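Long-range contacts in cytochrome c-552/4 domain-containing protein (Ignicoccus hospitalis KIN4/I, PDB 4QO5), which binds eight hemes c as a membrane-associated octaheme cytochrome and probably passes electrons between them, its physiological partners and precise role remaining unknown: residues 14-24 with 74-82; 5-13 with 28-39. One frame throughout, in Å; residues are numbered along the deposited sequence.

Contact 1 of 2, residues 14-24 with 74-82; sequences KNVSPQTKTCL and NVVVGCYEC. With HEC (heme c), chain C.
Q19 lies over one face of the Y80 ring, with CB 3.5 Å from Y80 CG. A bend at chi2 (96°) lays the rest of its chain along the ring, the amide stacked 8° from the ring plane; a glutamine suits this place because both its methylenes and its flat amide can lie on an aromatic. At the edge of the same ring, in its plane, lies E81 OE1. The two oxygens of the E81 carboxylate take two hydroxyls at once, each on the syn side: S17 OG donates to OE1 at 2.7 Å and T20 OG1 to OE2 at 2.6 Å. Serine and threonine fit because each hydroxyl also accepts a backbone N-H, S17 OG from T20 N as N-cap of helix 18-30, T20 OG1 from Y80 N (3.0 Å). The latter helix carries the CXXCH motif C79-Y80-E81-C82-H83, whose cysteines are linked to the heme and whose histidine binds a heme iron. With an alanine at E81, both hydroxyl protons would probably lose their acceptor, though the N-H bonds to S17 OG and T20 OG1 could remain. A water bridges E81 OE2, S17 N and V76 O. At G78 any CB would collide with T20 CG2. C23, which opens a second CXXCH motif and is linked to another heme, packs its CB 3.7 Å from C79 SG. V76 N donates to N15 O (2.8 Å).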
loop_
_atom_site.group_PDB
_atom_site.type_symbol
_atom_site.label_atom_id
_atom_site.label_comp_id
_atom_site.label_asym_id
_atom_site.label_seq_id
_atom_site.Cartn_x
_atom_site.Cartn_y
_atom_site.Cartn_z
ATOM N N LYS A 14 33.226 -25.502 6.677
ATOM C CA LYS A 14 33.724 -26.760 7.193
ATOM C C LYS A 14 32.626 -27.791 7.137
ATOM O O LYS A 14 31.434 -27.446 7.050
ATOM C CB LYS A 14 34.254 -26.608 8.615
ATOM C CG LYS A 14 33.244 -26.063 9.597
ATOM C CD LYS A 14 33.872 -25.871 10.966
ATOM C CE LYS A 14 32.932 -25.118 11.887
ATOM N NZ LYS A 14 33.466 -25.009 13.274
ATOM N N ASN A 15 33.044 -29.052 7.154
ATOM C CA ASN A 15 32.136 -30.190 7.130
ATOM C C ASN A 15 31.229 -30.189 5.911
ATOM O O ASN A 15 30.052 -30.536 6.000
ATOM C CB ASN A 15 31.318 -30.249 8.431
ATOM C CG ASN A 15 32.200 -30.340 9.657
ATOM O OD1 ASN A 15 33.115 -31.160 9.704
ATOM N ND2 ASN A 15 31.949 -29.481 10.646
ATOM N N VAL A 16 31.789 -29.787 4.769
ATOM C CA VAL A 16 31.087 -29.870 3.502
ATOM C C VAL A 16 31.323 -31.260 2.891
ATOM O O VAL A 16 32.433 -31.784 2.934
ATOM C CB VAL A 16 31.556 -28.759 2.548
ATOM C CG1 VAL A 16 30.705 -28.746 1.299
ATOM C CG2 VAL A 16 31.467 -27.405 3.262
ATOM N N SER A 17 30.280 -31.874 2.347
ATOM C CA SER A 17 30.451 -33.203 1.748
ATOM C C SER A 17 31.280 -33.074 0.472
ATOM O O SER A 17 31.301 -32.010 -0.153
ATOM C CB SER A 17 29.092 -33.853 1.456
ATOM O OG SER A 17 28.424 -33.189 0.388
ATOM N N PRO A 18 31.990 -34.151 0.093
ATOM C CA PRO A 18 32.743 -34.118 -1.168
ATOM C C PRO A 18 31.831 -33.818 -2.341
ATOM O O PRO A 18 32.241 -33.129 -3.281
ATOM C CB PRO A 18 33.295 -35.539 -1.292
ATOM C CG PRO A 18 33.349 -36.052 0.107
ATOM C CD PRO A 18 32.226 -35.385 0.859
ATOM N N GLN A 19 30.603 -34.318 -2.284
ATOM C CA GLN A 19 29.658 -34.075 -3.367
ATOM C C GLN A 19 29.321 -32.602 -3.475
ATOM O O GLN A 19 29.392 -32.011 -4.551
ATOM C CB GLN A 19 28.383 -34.878 -3.173
ATOM C CG GLN A 19 28.592 -36.385 -3.272
ATOM C CD GLN A 19 28.773 -37.048 -1.914
ATOM O OE1 GLN A 19 29.194 -36.417 -0.941
ATOM N NE2 GLN A 19 28.452 -38.335 -1.844
ATOM N N THR A 20 28.970 -32.005 -2.343
ATOM C CA THR A 20 28.576 -30.608 -2.345
ATOM C C THR A 20 29.738 -29.724 -2.789
ATOM O O THR A 20 29.530 -28.742 -3.490
ATOM C CB THR A 20 27.951 -30.200 -0.997
ATOM O OG1 THR A 20 26.624 -30.740 -0.947
ATOM C CG2 THR A 20 27.846 -28.658 -0.853
ATOM N N LYS A 21 30.964 -30.098 -2.430
ATOM C CA LYS A 21 32.122 -29.330 -2.870
ATOM C C LYS A 21 32.200 -29.281 -4.392
ATOM O O LYS A 21 32.593 -28.275 -4.964
ATOM C CB LYS A 21 33.430 -29.887 -2.300
ATOM C CG LYS A 21 33.641 -29.586 -0.821
ATOM C CD LYS A 21 35.047 -30.000 -0.382
ATOM C CE LYS A 21 35.473 -29.287 0.895
ATOM N NZ LYS A 21 36.887 -29.608 1.271
ATOM N N THR A 22 31.808 -30.370 -5.039
ATOM C CA THR A 22 31.759 -30.399 -6.492
ATOM C C THR A 22 30.664 -29.477 -7.042
ATOM O O THR A 22 30.913 -28.700 -7.975
ATOM C CB THR A 22 31.586 -31.830 -7.008
ATOM O OG1 THR A 22 32.659 -32.642 -6.504
ATOM C CG2 THR A 22 31.621 -31.848 -8.527
ATOM N N CYS A 23 29.468 -29.534 -6.462
ATOM C CA CYS A 23 28.398 -28.620 -6.876
ATOM C C CYS A 23 28.847 -27.173 -6.736
ATOM O O CYS A 23 28.629 -26.357 -7.631
ATOM C CB CYS A 23 27.142 -28.764 -6.025
ATOM S SG CYS A 23 26.797 -30.402 -5.375
ATOM N N LEU A 24 29.441 -26.849 -5.590
ATOM C CA LEU A 24 29.826 -25.465 -5.317
ATOM C C LEU A 24 30.884 -24.974 -6.275
ATOM O O LEU A 24 30.873 -23.805 -6.672
ATOM C CB LEU A 24 30.378 -25.322 -3.906
ATOM C CG LEU A 24 29.352 -25.512 -2.793
ATOM C CD1 LEU A 24 30.057 -25.523 -1.445
ATOM C CD2 LEU A 24 28.302 -24.405 -2.860
ATOM N N ASN A 74 26.967 -35.851 9.632
ATOM C CA ASN A 74 28.182 -35.125 9.971
ATOM C C ASN A 74 28.661 -34.158 8.893
ATOM O O ASN A 74 29.825 -33.764 8.880
ATOM C CB ASN A 74 29.292 -36.104 10.365
ATOM C CG ASN A 74 28.880 -37.018 11.510
ATOM O OD1 ASN A 74 28.768 -38.232 11.339
ATOM N ND2 ASN A 74 28.656 -36.440 12.684
ATOM N N VAL A 75 27.757 -33.776 7.997
ATOM C CA VAL A 75 28.048 -32.706 7.042
ATOM C C VAL A 75 26.978 -31.636 7.127
ATOM O O VAL A 75 25.851 -31.910 7.571
ATOM C CB VAL A 75 28.170 -33.228 5.584
ATOM C CG1 VAL A 75 29.385 -34.137 5.438
ATOM C CG2 VAL A 75 26.900 -33.958 5.143
ATOM N N VAL A 76 27.332 -30.410 6.729
ATOM C CA VAL A 76 26.351 -29.340 6.670
ATOM C C VAL A 76 25.391 -29.662 5.535
ATOM O O VAL A 76 25.670 -30.542 4.710
ATOM C CB VAL A 76 26.995 -27.936 6.492
ATOM C CG1 VAL A 76 27.896 -27.614 7.685
ATOM C CG2 VAL A 76 27.789 -27.846 5.165
ATOM N N VAL A 77 24.243 -28.992 5.521
ATOM C CA VAL A 77 23.196 -29.284 4.551
ATOM C C VAL A 77 23.467 -28.473 3.279
ATOM O O VAL A 77 23.030 -27.317 3.158
ATOM C CB VAL A 77 21.833 -28.910 5.102
ATOM C CG1 VAL A 77 20.719 -29.441 4.212
ATOM C CG2 VAL A 77 21.693 -29.434 6.508
ATOM N N GLY A 78 24.202 -29.097 2.363
ATOM C CA GLY A 78 24.628 -28.475 1.118
ATOM C C GLY A 78 23.781 -28.908 -0.065
ATOM O O GLY A 78 22.800 -29.641 0.097
ATOM N N CYS A 79 24.160 -28.443 -1.252
ATOM C CA CYS A 79 23.408 -28.680 -2.483
ATOM C C CYS A 79 23.059 -30.164 -2.669
ATOM O O CYS A 79 21.937 -30.511 -3.020
ATOM C CB CYS A 79 24.239 -28.233 -3.698
ATOM S SG CYS A 79 25.338 -26.782 -3.418
ATOM N N TYR A 80 24.031 -31.035 -2.442
ATOM C CA TYR A 80 23.793 -32.456 -2.671
ATOM C C TYR A 80 22.921 -33.068 -1.576
ATOM O O TYR A 80 22.140 -33.987 -1.834
ATOM C CB TYR A 80 25.113 -33.209 -2.795
ATOM C CG TYR A 80 24.899 -34.693 -3.022
ATOM C CD1 TYR A 80 24.559 -35.167 -4.280
ATOM C CD2 TYR A 80 25.007 -35.600 -1.974
ATOM C CE1 TYR A 80 24.350 -36.519 -4.502
ATOM C CE2 TYR A 80 24.797 -36.959 -2.188
ATOM C CZ TYR A 80 24.470 -37.402 -3.455
ATOM O OH TYR A 80 24.252 -38.740 -3.693
ATOM N N GLU A 81 23.033 -32.536 -0.360
ATOM C CA GLU A 81 22.301 -33.095 0.770
ATOM C C GLU A 81 20.795 -32.971 0.552
ATOM O O GLU A 81 20.053 -33.892 0.868
ATOM C CB GLU A 81 22.739 -32.461 2.097
ATOM C CG GLU A 81 24.121 -32.917 2.580
ATOM C CD GLU A 81 25.243 -32.646 1.572
ATOM O OE1 GLU A 81 25.901 -33.616 1.124
ATOM O OE2 GLU A 81 25.479 -31.465 1.227
ATOM N N CYS A 82 20.343 -31.859 -0.016
ATOM C CA CYS A 82 18.924 -31.723 -0.398
ATOM C C CYS A 82 18.561 -32.307 -1.763
ATOM O O CYS A 82 17.642 -33.112 -1.877
ATOM C CB CYS A 82 18.486 -30.264 -0.340
ATOM S SG CYS A 82 18.365 -29.756 1.372
HETATM FE FE HEC C . 18.385 -25.809 -4.111
HETATM C CHA HEC C . 15.690 -25.368 -6.200
HETATM C CHB HEC C . 20.491 -25.217 -6.788
HETATM C CHC HEC C . 20.946 -26.100 -2.042
HETATM C CHD HEC C . 16.257 -26.634 -1.552
HETATM N NA HEC C . 18.159 -25.337 -6.069
HETATM C C1A HEC C . 16.937 -25.216 -6.732
HETATM C C2A HEC C . 17.179 -24.914 -8.118
HETATM C C3A HEC C . 18.495 -24.856 -8.287
HETATM C C4A HEC C . 19.137 -25.119 -7.015
HETATM C CMA HEC C . 19.222 -24.543 -9.613
HETATM C CAA HEC C . 16.082 -24.743 -9.198
HETATM C CBA HEC C . 15.171 -23.544 -8.996
HETATM C CGA HEC C . 15.867 -22.353 -9.583
HETATM O O1A HEC C . 15.799 -21.271 -8.943
HETATM O O2A HEC C . 16.497 -22.498 -10.669
HETATM N NB HEC C . 20.264 -25.773 -4.412
HETATM C C1B HEC C . 20.984 -25.398 -5.537
HETATM C C2B HEC C . 22.348 -25.134 -5.177
HETATM C C3B HEC C . 22.394 -25.332 -3.851
HETATM C C4B HEC C . 21.134 -25.765 -3.363
HETATM C CMB HEC C . 23.415 -24.631 -6.190
HETATM C CAB HEC C . 23.445 -25.107 -2.781
HETATM C CBB HEC C . 24.273 -23.802 -3.049
HETATM N NC HEC C . 18.574 -26.312 -2.195
HETATM C C1C HEC C . 19.745 -26.406 -1.493
HETATM C C2C HEC C . 19.507 -27.015 -0.209
HETATM C C3C HEC C . 18.174 -26.931 -0.051
HETATM C C4C HEC C . 17.596 -26.645 -1.310
HETATM C CMC HEC C . 20.632 -27.022 0.865
HETATM C CAC HEC C . 17.175 -27.285 1.080
HETATM C CBC HEC C . 17.648 -26.925 2.517
HETATM N ND HEC C . 16.362 -25.967 -3.941
HETATM C C1D HEC C . 15.707 -26.273 -2.750
HETATM C C2D HEC C . 14.276 -26.198 -2.896
HETATM C C3D HEC C . 14.066 -25.821 -4.354
HETATM C C4D HEC C . 15.406 -25.713 -4.913
HETATM C CMD HEC C . 13.286 -26.465 -1.725
HETATM C CAD HEC C . 12.768 -25.575 -5.175
HETATM C CBD HEC C . 11.479 -26.103 -4.575
HETATM C CGD HEC C . 10.868 -25.048 -3.667
HETATM O O1D HEC C . 9.791 -25.316 -3.099
HETATM O O2D HEC C . 11.453 -23.944 -3.518
HETATM O O HOH W 1 31.144 -33.327 11.503
HETATM O O HOH W 2 27.611 -30.644 2.659
#

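Contact 2 of 2, residues 5-13 with 28-39; sequences NLQEAVAKL and ISVTPGIVADWL. With HEC (heme c), chain C.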
loop_
_atom_site.group_PDB
_atom_site.type_symbol
_atom_site.label_atom_id
_atom_site.label_comp_id
_atom_site.label_asym_id
_atom_site.label_seq_id
_atom_site.Cartn_x
_atom_site.Cartn_y
_atom_site.Cartn_z
ATOM N N ASN A 5 33.041 -11.985 -0.630
ATOM C CA ASN A 5 33.954 -12.707 -1.515
ATOM C C ASN A 5 33.552 -14.184 -1.502
ATOM O O ASN A 5 33.849 -14.910 -0.549
ATOM C CB ASN A 5 35.402 -12.528 -1.057
ATOM C CG ASN A 5 36.404 -13.210 -1.980
ATOM O OD1 ASN A 5 36.155 -14.294 -2.515
ATOM N ND2 ASN A 5 37.549 -12.568 -2.167
ATOM N N LEU A 6 32.862 -14.619 -2.554
ATOM C CA LEU A 6 32.248 -15.942 -2.566
ATOM C C LEU A 6 33.257 -17.084 -2.495
ATOM O O LEU A 6 33.017 -18.095 -1.825
ATOM C CB LEU A 6 31.326 -16.104 -3.776
ATOM C CG LEU A 6 30.166 -15.109 -3.807
ATOM C CD1 LEU A 6 29.332 -15.285 -5.054
ATOM C CD2 LEU A 6 29.303 -15.303 -2.562
ATOM N N GLN A 7 34.383 -16.923 -3.178
ATOM C CA GLN A 7 35.403 -17.965 -3.190
ATOM C C GLN A 7 36.015 -18.136 -1.804
ATOM O O GLN A 7 36.218 -19.263 -1.336
ATOM C CB GLN A 7 36.477 -17.655 -4.236
ATOM C CG GLN A 7 36.027 -17.973 -5.649
ATOM C CD GLN A 7 36.910 -17.348 -6.707
ATOM O OE1 GLN A 7 37.178 -16.148 -6.676
ATOM N NE2 GLN A 7 37.370 -18.164 -7.652
ATOM N N GLU A 8 36.279 -17.017 -1.137
ATOM C CA GLU A 8 36.855 -17.066 0.194
ATOM C C GLU A 8 35.841 -17.631 1.196
ATOM O O GLU A 8 36.207 -18.374 2.103
ATOM C CB GLU A 8 37.354 -15.686 0.633
ATOM C CG GLU A 8 37.445 -15.526 2.137
ATOM C CD GLU A 8 38.774 -14.946 2.582
ATOM O OE1 GLU A 8 39.104 -13.814 2.159
ATOM O OE2 GLU A 8 39.494 -15.634 3.342
ATOM N N ALA A 9 34.565 -17.296 1.009
ATOM C CA ALA A 9 33.524 -17.769 1.912
ATOM C C ALA A 9 33.340 -19.277 1.774
ATOM O O ALA A 9 33.138 -19.980 2.767
ATOM C CB ALA A 9 32.209 -17.038 1.649
ATOM N N VAL A 10 33.403 -19.778 0.547
ATOM C CA VAL A 10 33.312 -21.224 0.334
ATOM C C VAL A 10 34.505 -21.970 0.945
ATOM O O VAL A 10 34.342 -23.029 1.573
ATOM C CB VAL A 10 33.143 -21.567 -1.155
ATOM C CG1 VAL A 10 33.387 -23.063 -1.402
ATOM C CG2 VAL A 10 31.742 -21.174 -1.615
ATOM N N ALA A 11 35.696 -21.399 0.783
ATOM C CA ALA A 11 36.927 -22.007 1.290
ATOM C C ALA A 11 36.969 -22.090 2.819
ATOM O O ALA A 11 37.635 -22.960 3.379
ATOM C CB ALA A 11 38.139 -21.248 0.778
ATOM N N LYS A 12 36.267 -21.179 3.485
ATOM C CA LYS A 12 36.246 -21.138 4.944
ATOM C C LYS A 12 35.206 -22.080 5.553
ATOM O O LYS A 12 35.178 -22.270 6.767
ATOM C CB LYS A 12 35.995 -19.710 5.452
ATOM C CG LYS A 12 37.266 -18.891 5.709
ATOM C CD LYS A 12 38.501 -19.791 5.847
ATOM C CE LYS A 12 39.729 -19.023 6.334
ATOM N NZ LYS A 12 39.615 -18.599 7.760
ATOM N N LEU A 13 34.336 -22.645 4.724
ATOM C CA LEU A 13 33.326 -23.577 5.221
ATOM C C LEU A 13 33.967 -24.814 5.825
ATOM O O LEU A 13 35.109 -25.154 5.528
ATOM C CB LEU A 13 32.392 -24.014 4.091
ATOM C CG LEU A 13 31.491 -22.915 3.533
ATOM C CD1 LEU A 13 30.754 -23.423 2.309
ATOM C CD2 LEU A 13 30.507 -22.441 4.614
ATOM N N ILE A 28 29.230 -21.748 -8.093
ATOM C CA ILE A 28 29.702 -20.443 -7.637
ATOM C C ILE A 28 29.872 -19.500 -8.838
ATOM O O ILE A 28 29.686 -18.284 -8.726
ATOM C CB ILE A 28 31.006 -20.577 -6.816
ATOM C CG1 ILE A 28 31.291 -19.297 -6.028
ATOM C CG2 ILE A 28 32.190 -20.958 -7.704
ATOM C CD1 ILE A 28 32.463 -19.453 -5.066
ATOM N N SER A 29 30.183 -20.059 -10.002
ATOM C CA SER A 29 30.317 -19.223 -11.195
ATOM C C SER A 29 29.050 -19.195 -12.060
ATOM O O SER A 29 28.770 -18.192 -12.706
ATOM C CB SER A 29 31.544 -19.627 -12.021
ATOM O OG SER A 29 31.362 -20.881 -12.643
ATOM N N VAL A 30 28.276 -20.276 -12.083
ATOM C CA VAL A 30 27.121 -20.305 -12.988
ATOM C C VAL A 30 25.847 -19.736 -12.374
ATOM O O VAL A 30 25.025 -19.150 -13.076
ATOM C CB VAL A 30 26.869 -21.699 -13.649
ATOM C CG1 VAL A 30 28.098 -22.140 -14.428
ATOM C CG2 VAL A 30 26.496 -22.727 -12.637
ATOM N N THR A 31 25.692 -19.905 -11.067
ATOM C CA THR A 31 24.572 -19.320 -10.334
ATOM C C THR A 31 25.058 -18.698 -9.019
ATOM O O THR A 31 24.717 -19.172 -7.927
ATOM C CB THR A 31 23.453 -20.341 -10.020
ATOM O OG1 THR A 31 23.982 -21.416 -9.238
ATOM C CG2 THR A 31 22.811 -20.894 -11.299
ATOM N N PRO A 32 25.834 -17.612 -9.122
ATOM C CA PRO A 32 26.448 -17.011 -7.935
ATOM C C PRO A 32 25.410 -16.572 -6.904
ATOM O O PRO A 32 25.712 -16.596 -5.712
ATOM C CB PRO A 32 27.211 -15.800 -8.496
ATOM C CG PRO A 32 26.609 -15.548 -9.870
ATOM C CD PRO A 32 26.203 -16.910 -10.363
ATOM N N GLY A 33 24.213 -16.190 -7.349
ATOM C CA GLY A 33 23.167 -15.777 -6.426
ATOM C C GLY A 33 22.705 -16.902 -5.521
ATOM O O GLY A 33 22.454 -16.694 -4.332
ATOM N N ILE A 34 22.607 -18.113 -6.074
ATOM C CA ILE A 34 22.172 -19.252 -5.273
ATOM C C ILE A 34 23.224 -19.593 -4.223
ATOM O O ILE A 34 22.893 -19.812 -3.065
ATOM C CB ILE A 34 21.875 -20.501 -6.142
ATOM C CG1 ILE A 34 20.608 -20.269 -6.975
ATOM C CG2 ILE A 34 21.682 -21.734 -5.228
ATOM C CD1 ILE A 34 20.319 -21.370 -8.009
ATOM N N VAL A 35 24.487 -19.638 -4.629
ATOM C CA VAL A 35 25.554 -19.946 -3.677
ATOM C C VAL A 35 25.640 -18.894 -2.561
ATOM O O VAL A 35 25.733 -19.248 -1.388
ATOM C CB VAL A 35 26.934 -20.154 -4.347
ATOM C CG1 VAL A 35 28.009 -20.463 -3.282
ATOM C CG2 VAL A 35 26.875 -21.275 -5.390
ATOM N N ALA A 36 25.589 -17.607 -2.915
ATOM C CA ALA A 36 25.608 -16.559 -1.892
ATOM C C ALA A 36 24.434 -16.704 -0.918
ATOM O O ALA A 36 24.593 -16.558 0.283
ATOM C CB ALA A 36 25.595 -15.182 -2.534
ATOM N N ASP A 37 23.258 -17.010 -1.453
ATOM C CA ASP A 37 22.040 -17.140 -0.670
ATOM C C ASP A 37 22.151 -18.345 0.285
ATOM O O ASP A 37 21.883 -18.243 1.477
ATOM C CB ASP A 37 20.891 -17.336 -1.654
ATOM C CG ASP A 37 19.563 -16.869 -1.120
ATOM O OD1 ASP A 37 19.533 -16.049 -0.172
ATOM O OD2 ASP A 37 18.538 -17.307 -1.683
ATOM N N TRP A 38 22.592 -19.480 -0.251
ATOM C CA TRP A 38 22.842 -20.678 0.556
ATOM C C TRP A 38 23.873 -20.430 1.660
ATOM O O TRP A 38 23.707 -20.902 2.790
ATOM C CB TRP A 38 23.310 -21.824 -0.351
ATOM C CG TRP A 38 23.734 -23.051 0.422
ATOM C CD1 TRP A 38 22.909 -23.984 0.998
ATOM C CD2 TRP A 38 25.079 -23.464 0.725
ATOM N NE1 TRP A 38 23.660 -24.951 1.631
ATOM C CE2 TRP A 38 24.990 -24.655 1.484
ATOM C CE3 TRP A 38 26.345 -22.941 0.437
ATOM C CZ2 TRP A 38 26.119 -25.334 1.954
ATOM C CZ3 TRP A 38 27.466 -23.619 0.901
ATOM C CH2 TRP A 38 27.344 -24.802 1.650
ATOM N N LEU A 39 24.925 -19.680 1.341
ATOM C CA LEU A 39 25.948 -19.325 2.335
ATOM C C LEU A 39 25.364 -18.570 3.545
ATOM O O LEU A 39 25.963 -18.563 4.630
ATOM C CB LEU A 39 27.055 -18.474 1.682
ATOM C CG LEU A 39 28.067 -19.226 0.817
ATOM C CD1 LEU A 39 28.919 -18.228 0.025
ATOM C CD2 LEU A 39 28.958 -20.095 1.684
HETATM FE FE HEC C . 18.385 -25.809 -4.111
HETATM C CHA HEC C . 15.690 -25.368 -6.200
HETATM C CHB HEC C . 20.491 -25.217 -6.788
HETATM C CHC HEC C . 20.946 -26.100 -2.042
HETATM C CHD HEC C . 16.257 -26.634 -1.552
HETATM N NA HEC C . 18.159 -25.337 -6.069
HETATM C C1A HEC C . 16.937 -25.216 -6.732
HETATM C C2A HEC C . 17.179 -24.914 -8.118
HETATM C C3A HEC C . 18.495 -24.856 -8.287
HETATM C C4A HEC C . 19.137 -25.119 -7.015
HETATM C CMA HEC C . 19.222 -24.543 -9.613
HETATM C CAA HEC C . 16.082 -24.743 -9.198
HETATM C CBA HEC C . 15.171 -23.544 -8.996
HETATM C CGA HEC C . 15.867 -22.353 -9.583
HETATM O O1A HEC C . 15.799 -21.271 -8.943
HETATM O O2A HEC C . 16.497 -22.498 -10.669
HETATM N NB HEC C . 20.264 -25.773 -4.412
HETATM C C1B HEC C . 20.984 -25.398 -5.537
HETATM C C2B HEC C . 22.348 -25.134 -5.177
HETATM C C3B HEC C . 22.394 -25.332 -3.851
HETATM C C4B HEC C . 21.134 -25.765 -3.363
HETATM C CMB HEC C . 23.415 -24.631 -6.190
HETATM C CAB HEC C . 23.445 -25.107 -2.781
HETATM C CBB HEC C . 24.273 -23.802 -3.049
HETATM N NC HEC C . 18.574 -26.312 -2.195
HETATM C C1C HEC C . 19.745 -26.406 -1.493
HETATM C C2C HEC C . 19.507 -27.015 -0.209
HETATM C C3C HEC C . 18.174 -26.931 -0.051
HETATM C C4C HEC C . 17.596 -26.645 -1.310
HETATM C CMC HEC C . 20.632 -27.022 0.865
HETATM C CAC HEC C . 17.175 -27.285 1.080
HETATM C CBC HEC C . 17.648 -26.925 2.517
HETATM N ND HEC C . 16.362 -25.967 -3.941
HETATM C C1D HEC C . 15.707 -26.273 -2.750
HETATM C C2D HEC C . 14.276 -26.198 -2.896
HETATM C C3D HEC C . 14.066 -25.821 -4.354
HETATM C C4D HEC C . 15.406 -25.713 -4.913
HETATM C CMD HEC C . 13.286 -26.465 -1.725
HETATM C CAD HEC C . 12.768 -25.575 -5.175
HETATM C CBD HEC C . 11.479 -26.103 -4.575
HETATM C CGD HEC C . 10.868 -25.048 -3.667
HETATM O O1D HEC C . 9.791 -25.316 -3.099
HETATM O O2D HEC C . 11.453 -23.944 -3.518
#
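L6 fits as a knob into a hole formed by I28, P32, A36 and L39. Its two methyls divide the work: CD2 meets A36 CB at 3.7 Å and also rests on L39 CD1, while CD1 touches P32 CB (4.1 Å). Alanine is small enough at A36 for the leucine to sink in against the helix. I28, part of the same hole, has CG1 anti to its backbone N (chi1 -164°), which carries CD1 up to the turn of the N-terminal helix, 3.6 Å from L6 O and 3.9 Å from V10 CG2. V10 CG2 also approaches V35, and A9 CB meets L39 CD1. The axes of the segments 6-11 and 32-39 approach to 10.8 Å at 45°; the apolar side of the first packs across helix 18-30, which carries the CXXCH cysteines and H27, and helix 32-39, which lies against another heme. At the far end L13 CD1 comes to the edge of the W38 indole, 3.6 Å from CZ3, whereas a face of that ring is taken by heme atom CAB. I34 CG2 lies 3.5 Å from C2B of the same heme. Farther out, N5 OD1 caps helix 6-11 by accepting from E8 N. T31 OG1 is hydrogen-bonded to H27 ND1 and D37 OD2 to the backbone N of H222, tying this layer to two axial ligands, and N294 ND2 of the second subunit hydrogen-bonds to S29 O.

In the fold
Contacts 1 and 2 lie 13 Å apart between centres and interlock along the chain, since 5-13 and 14-24 follow one another and each pairs with a later segment. Helix 18-30 serves both: L24 CD2 is 3.8 Å from C79 SG in contact 1 and 3.9 Å from W38 CZ3 in contact 2. The indole joins them again, W38 NE1 lying 2.9 Å from V77 O in a probable hydrogen bond, with CZ2 against G78 CA. Both contacts border one heme: contact 1 supplies its covalent linkages, contact 2 covers it with I34 and W38. C23, in turn, is linked to a second heme, and the side chain of the axial ligand H27 lies about 4 Å from that of V35.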